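Local coordinates for RIM-binding protein, isoform F (Drosophila melanogaster, PDB 6Q9M) that probably couples synaptic vesicle recruitment to release sites at the presynaptic active zone, with a central array of fibronectin type III domains, at residues Ser111-Cys115 / Ser116-Ile120. Numbering follows the deposited sequence.
Sequences SHITC and SSAVI
Thr114 OG1 is gripped from two directions inside the tight turn: it lies 2.7 Å from Ser117 OG in a hydroxyl-hydroxyl hydrogen bond, and it accepts a longer one, 3.3 Å, from Ser116 N. Because OG1 sits between the backbone N and the carbonyl carbon of its own residue (chi1 68°), the hydroxyl reaches across the loop while the methyl CG2 lies alongside Ser117 OG. In the backbone of the same turn Thr114 N gives Ser117 O a nearly straight bond of 2.9 Å (178° at the hydrogen), with Thr114 N tilted 25° from the plane of the Ser117 carbonyl. Without the hydroxyl, as with an alanine here, Ser117 OG would probably be freer to turn and Ser116 N would lose this acceptor. The turn is a beta hairpin connection in a fibronectin type III domain, joining strands 106-111 and 118-123 of its three-stranded sheet; Ala118 continues the hydrogen bonding to Ile152 of strand 149-152. At the strand end Ser111 and Val119 form an antiparallel hydrogen-bonded pair, Ser111 N donating to Val119 O and Val119 N to Ser111 O, each at 2.8 Å. One water joins Ser111 OG to Val119 O, and another, donating to His112 O, reaches Ser117 OG at 3.0 Å. His112 CB approaches Val119 CG2, and Ile113 CG1 meets Ala118 CB, each at 4.1 Å; Phe201 of strand 198-202 touches both side chains of the second pair.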
loop_
_atom_site.group_PDB
_atom_site.type_symbol
_atom_site.label_atom_id
_atom_site.label_comp_id
_atom_site.label_asym_id
_atom_site.label_seq_id
_atom_site.Cartn_x
_atom_site.Cartn_y
_atom_site.Cartn_z
ATOM N N SER A 111 4.469 3.811 4.768
ATOM C CA SER A 111 3.588 4.865 5.252
ATOM C C SER A 111 3.813 5.031 6.748
ATOM O O SER A 111 4.585 4.288 7.362
ATOM C CB SER A 111 2.118 4.562 4.939
ATOM O OG SER A 111 1.690 3.415 5.652
ATOM N N HIS A 112 3.134 6.023 7.330
ATOM C CA HIS A 112 3.265 6.333 8.753
ATOM C C HIS A 112 4.742 6.394 9.150
ATOM O O HIS A 112 5.197 5.750 10.100
ATOM C CB HIS A 112 2.493 5.326 9.604
ATOM C CG HIS A 112 1.010 5.371 9.395
ATOM N ND1 HIS A 112 0.350 4.517 8.533
ATOM C CD2 HIS A 112 0.056 6.162 9.943
ATOM C CE1 HIS A 112 -0.945 4.778 8.564
ATOM N NE2 HIS A 112 -1.149 5.772 9.410
ATOM N N ILE A 113 5.503 7.146 8.370
ATOM C CA ILE A 113 6.945 7.211 8.543
ATOM C C ILE A 113 7.274 8.149 9.694
ATOM O O ILE A 113 6.750 9.264 9.767
ATOM C CB ILE A 113 7.613 7.675 7.239
ATOM C CG1 ILE A 113 7.278 6.694 6.105
ATOM C CG2 ILE A 113 9.128 7.858 7.443
ATOM C CD1 ILE A 113 7.860 7.084 4.756
ATOM N N THR A 114 8.140 7.702 10.594
ATOM C CA THR A 114 8.682 8.550 11.645
ATOM C C THR A 114 10.207 8.573 11.509
ATOM O O THR A 114 10.774 8.070 10.529
ATOM C CB THR A 114 8.245 8.063 13.035
ATOM O OG1 THR A 114 8.862 6.799 13.329
ATOM C CG2 THR A 114 6.753 7.919 13.098
ATOM N N CYS A 115 10.885 9.131 12.510
ATOM C CA CYS A 115 12.346 9.138 12.476
ATOM C C CYS A 115 12.940 7.759 12.725
ATOM O O CYS A 115 14.131 7.555 12.464
ATOM C CB CYS A 115 12.912 10.134 13.484
ATOM S SG CYS A 115 12.139 10.034 15.078
ATOM N N SER A 116 12.154 6.811 13.243
ATOM C CA SER A 116 12.696 5.517 13.619
ATOM C C SER A 116 11.863 4.333 13.147
ATOM O O SER A 116 12.186 3.193 13.509
ATOM C CB SER A 116 12.838 5.436 15.131
ATOM O OG SER A 116 11.549 5.353 15.692
ATOM N N SER A 117 10.812 4.551 12.362
ATOM C CA SER A 117 9.903 3.458 12.051
ATOM C C SER A 117 9.070 3.802 10.824
ATOM O O SER A 117 8.993 4.956 10.402
ATOM C CB SER A 117 8.998 3.157 13.240
ATOM O OG SER A 117 8.052 4.204 13.401
ATOM N N ALA A 118 8.415 2.778 10.280
ATOM C CA ALA A 118 7.529 2.933 9.134
ATOM C C ALA A 118 6.595 1.733 9.084
ATOM O O ALA A 118 6.936 0.647 9.559
ATOM C CB ALA A 118 8.317 3.061 7.819
ATOM N N VAL A 119 5.402 1.942 8.544
ATOM C CA VAL A 119 4.477 0.844 8.279
ATOM C C VAL A 119 4.676 0.423 6.828
ATOM O O VAL A 119 4.592 1.253 5.913
ATOM C CB VAL A 119 3.018 1.243 8.567
ATOM C CG1 VAL A 119 2.013 0.269 7.897
ATOM C CG2 VAL A 119 2.777 1.286 10.072
ATOM N N ILE A 120 4.957 -0.860 6.626
ATOM C CA ILE A 120 5.192 -1.441 5.310
ATOM C C ILE A 120 3.974 -2.269 4.937
ATOM O O ILE A 120 3.610 -3.196 5.668
ATOM C CB ILE A 120 6.448 -2.334 5.291
ATOM C CG1 ILE A 120 7.672 -1.607 5.874
ATOM C CG2 ILE A 120 6.687 -2.867 3.881
ATOM C CD1 ILE A 120 8.102 -0.391 5.094
HETATM O O HOH W 1 2.248 1.314 3.996
HETATM O O HOH W 2 5.642 3.827 11.679
#